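Local coordinates for DNA-binding protein HU (Anabaena sp., PDB 1P71) that binds and bends DNA as a histone-like homodimer, wrapping it to stabilise the duplex against denaturation, and is essential for heterocyst differentiation, at residues Glu51-Lys56 and Val76-Ala81. Sequence-based numbering, arbitrary orientation.
Sequences ESRERK and VPAFSA. With nucleotides of chain A.
Arg53 lies across Ala78 on the DNA-facing side of a twisted antiparallel ladder, an example of how an HU β-arm turns a strand pair into a surface for phosphates. Four backbone hydrogen bonds hold the strands, two each in the pairs Glu51–Ala78 and Arg53–Val76, with the non-hydrogen-bonded pair Ser52–Pro77 between them. CG anti to the carbonyl carbon (chi1 -75°) and a chain extended from CG to NE let Arg53 lay one face of its guanidinium over the Ala78 methyl, CB offset toward the rim and 3.4 Å from CZ. Two oxygens meet the edge of that group, in its plane: Glu51 OE2, whose anti lone pair takes a nearly straight hydrogen bond, part of a salt bridge, from Arg53 NE (3.2 Å), and Ser80 OG, 2.9 Å from Arg53 NH2. A water joins Arg53 NH1 to Phe79 O. An alanine in place of Arg53 would probably leave the Glu51 carboxylate without this partner and uncover the Ala78 methyl. Farther along, the Arg55 chain bends at chi2 (-78°), bringing its guanidinium over Val76 CG2, 3.9 Å from CZ; O3' of DT11 of chain A lies over the opposite face. Arg55 NH1 gives a weak hydrogen bond to OP1 of DT12 of chain A (3.1 Å), and Lys56 N a straighter one to OP1 of DT11 of chain A. Methyl groups of Ala78 and Val76 thus lie against one face of each guanidinium, beside the DNA backbone, while Glu51 probably offsets part of the charge of Arg53.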
loop_
_atom_site.group_PDB
_atom_site.type_symbol
_atom_site.label_atom_id
_atom_site.label_comp_id
_atom_site.label_asym_id
_atom_site.label_seq_id
_atom_site.Cartn_x
_atom_site.Cartn_y
_atom_site.Cartn_z
ATOM N N GLU C 51 -6.166 -0.017 -5.357
ATOM C CA GLU C 51 -7.345 0.273 -6.137
ATOM C C GLU C 51 -8.334 1.129 -5.365
ATOM O O GLU C 51 -8.183 1.348 -4.174
ATOM C CB GLU C 51 -8.008 -1.016 -6.618
ATOM C CG GLU C 51 -8.460 -1.962 -5.528
ATOM C CD GLU C 51 -9.181 -3.147 -6.107
ATOM O OE1 GLU C 51 -9.124 -3.338 -7.339
ATOM O OE2 GLU C 51 -9.824 -3.872 -5.340
ATOM N N SER C 52 -9.308 1.662 -6.091
ATOM C CA SER C 52 -10.413 2.382 -5.511
ATOM C C SER C 52 -11.516 1.346 -5.206
ATOM O O SER C 52 -11.798 0.474 -6.021
ATOM C CB SER C 52 -10.882 3.424 -6.527
ATOM O OG SER C 52 -11.677 4.416 -5.932
ATOM N N ARG C 53 -12.113 1.431 -4.022
ATOM C CA ARG C 53 -13.232 0.576 -3.669
ATOM C C ARG C 53 -14.469 1.414 -3.400
ATOM O O ARG C 53 -14.389 2.426 -2.711
ATOM C CB ARG C 53 -12.889 -0.291 -2.458
ATOM C CG ARG C 53 -11.952 -1.417 -2.869
ATOM C CD ARG C 53 -11.751 -2.514 -1.868
ATOM N NE ARG C 53 -10.649 -3.367 -2.309
ATOM C CZ ARG C 53 -9.810 -3.996 -1.504
ATOM N NH1 ARG C 53 -9.930 -3.864 -0.190
ATOM N NH2 ARG C 53 -8.840 -4.755 -2.017
ATOM N N GLU C 54 -15.600 0.986 -3.955
ATOM C CA GLU C 54 -16.877 1.621 -3.671
ATOM C C GLU C 54 -17.306 1.268 -2.265
ATOM O O GLU C 54 -17.082 0.148 -1.801
ATOM C CB GLU C 54 -17.956 1.207 -4.675
ATOM C CG GLU C 54 -17.673 1.610 -6.108
ATOM C CD GLU C 54 -17.618 3.121 -6.329
ATOM O OE1 GLU C 54 -18.653 3.810 -6.162
ATOM O OE2 GLU C 54 -16.541 3.625 -6.687
ATOM N N ARG C 55 -17.868 2.255 -1.575
ATOM C CA ARG C 55 -18.492 2.065 -0.261
ATOM C C ARG C 55 -19.930 2.562 -0.358
ATOM O O ARG C 55 -20.150 3.720 -0.681
ATOM C CB ARG C 55 -17.730 2.864 0.804
ATOM C CG ARG C 55 -16.329 2.314 1.151
ATOM C CD ARG C 55 -16.406 1.124 2.053
ATOM N NE ARG C 55 -15.123 0.497 2.380
ATOM C CZ ARG C 55 -14.493 -0.390 1.610
ATOM N NH1 ARG C 55 -14.998 -0.734 0.422
ATOM N NH2 ARG C 55 -13.344 -0.928 2.035
ATOM N N LYS C 56 -20.898 1.674 -0.128
ATOM C CA LYS C 56 -22.317 2.022 -0.086
ATOM C C LYS C 56 -22.595 2.938 1.091
ATOM O O LYS C 56 -21.846 2.914 2.079
ATOM C CB LYS C 56 -23.148 0.752 0.141
ATOM C CG LYS C 56 -23.415 -0.096 -1.084
ATOM C CD LYS C 56 -24.190 -1.349 -0.648
ATOM C CE LYS C 56 -24.655 -2.182 -1.860
ATOM N NZ LYS C 56 -23.906 -1.863 -3.130
ATOM N N VAL C 76 -12.918 4.732 -1.540
ATOM C CA VAL C 76 -11.712 4.789 -0.733
ATOM C C VAL C 76 -10.586 4.042 -1.429
ATOM O O VAL C 76 -10.832 3.079 -2.140
ATOM C CB VAL C 76 -11.944 4.145 0.661
ATOM C CG1 VAL C 76 -12.986 4.952 1.479
ATOM C CG2 VAL C 76 -12.350 2.673 0.518
ATOM N N PRO C 77 -9.347 4.470 -1.225
ATOM C CA PRO C 77 -8.207 3.707 -1.736
ATOM C C PRO C 77 -8.025 2.401 -0.926
ATOM O O PRO C 77 -8.319 2.363 0.281
ATOM C CB PRO C 77 -7.033 4.681 -1.565
ATOM C CG PRO C 77 -7.455 5.663 -0.531
ATOM C CD PRO C 77 -8.932 5.684 -0.486
ATOM N N ALA C 78 -7.616 1.325 -1.592
ATOM C CA ALA C 78 -7.414 0.051 -0.914
ATOM C C ALA C 78 -6.130 -0.629 -1.384
ATOM O O ALA C 78 -5.773 -0.543 -2.562
ATOM C CB ALA C 78 -8.609 -0.845 -1.129
ATOM N N PHE C 79 -5.426 -1.263 -0.452
ATOM C CA PHE C 79 -4.200 -2.004 -0.746
ATOM C C PHE C 79 -4.410 -3.494 -0.462
ATOM O O PHE C 79 -5.012 -3.840 0.543
ATOM C CB PHE C 79 -3.041 -1.458 0.097
ATOM C CG PHE C 79 -1.730 -2.207 -0.085
ATOM C CD1 PHE C 79 -1.014 -2.091 -1.259
ATOM C CD2 PHE C 79 -1.241 -3.044 0.920
ATOM C CE1 PHE C 79 0.197 -2.766 -1.439
ATOM C CE2 PHE C 79 -0.027 -3.722 0.751
ATOM C CZ PHE C 79 0.682 -3.580 -0.441
ATOM N N SER C 80 -3.946 -4.368 -1.347
ATOM C CA SER C 80 -3.947 -5.805 -1.058
ATOM C C SER C 80 -2.557 -6.326 -1.260
ATOM O O SER C 80 -2.042 -6.288 -2.361
ATOM C CB SER C 80 -4.915 -6.571 -1.972
ATOM O OG SER C 80 -6.200 -5.982 -1.906
ATOM N N ALA C 81 -1.952 -6.783 -0.180
ATOM C CA ALA C 81 -0.560 -7.190 -0.166
ATOM C C ALA C 81 -0.373 -8.450 -0.990
ATOM O O ALA C 81 -1.207 -9.325 -0.969
ATOM C CB ALA C 81 -0.098 -7.412 1.259
ATOM P P DT A 11 -20.973 -2.339 1.508
ATOM O OP1 DT A 11 -20.448 -1.459 0.421
ATOM O OP2 DT A 11 -21.962 -3.390 1.175
ATOM O "O5'" DT A 11 -19.722 -3.031 2.265
ATOM C "C5'" DT A 11 -18.816 -2.222 3.006
ATOM C "C4'" DT A 11 -17.481 -2.879 3.345
ATOM O "O4'" DT A 11 -17.547 -3.279 4.724
ATOM C "C3'" DT A 11 -16.989 -4.083 2.533
ATOM O "O3'" DT A 11 -15.702 -3.747 2.027
ATOM C "C2'" DT A 11 -16.832 -5.195 3.555
ATOM C "C1'" DT A 11 -16.894 -4.508 4.916
ATOM N N1 DT A 11 -17.685 -5.346 5.888
ATOM C C2 DT A 11 -17.102 -5.786 7.072
ATOM O O2 DT A 11 -15.974 -5.512 7.417
ATOM N N3 DT A 11 -17.916 -6.565 7.853
ATOM C C4 DT A 11 -19.224 -6.968 7.586
ATOM O O4 DT A 11 -19.860 -7.677 8.362
ATOM C C5 DT A 11 -19.772 -6.492 6.335
ATOM C C7 DT A 11 -21.177 -6.849 5.917
ATOM C C6 DT A 11 -18.984 -5.721 5.555
ATOM P P DT A 12 -14.850 -4.612 0.981
ATOM O OP1 DT A 12 -14.055 -3.673 0.171
ATOM O OP2 DT A 12 -15.739 -5.603 0.341
ATOM O "O5'" DT A 12 -13.820 -5.380 1.924
ATOM C "C5'" DT A 12 -12.806 -4.727 2.675
ATOM C "C4'" DT A 12 -12.046 -5.786 3.464
ATOM O "O4'" DT A 12 -12.893 -6.349 4.501
ATOM C "C3'" DT A 12 -11.511 -6.963 2.644
ATOM O "O3'" DT A 12 -10.077 -6.994 2.786
ATOM C "C2'" DT A 12 -12.221 -8.198 3.203
ATOM C "C1'" DT A 12 -12.716 -7.764 4.573
ATOM N N1 DT A 12 -14.028 -8.369 5.084
ATOM C C2 DT A 12 -14.069 -8.903 6.346
ATOM O O2 DT A 12 -13.077 -8.925 7.038
ATOM N N3 DT A 12 -15.290 -9.399 6.758
ATOM C C4 DT A 12 -16.463 -9.393 6.027
ATOM O O4 DT A 12 -17.517 -9.849 6.454
ATOM C C5 DT A 12 -16.364 -8.817 4.706
ATOM C C7 DT A 12 -17.559 -8.757 3.797
ATOM C C6 DT A 12 -15.176 -8.335 4.317
HETATM O O HOH W 1 -7.586 -4.680 1.292
#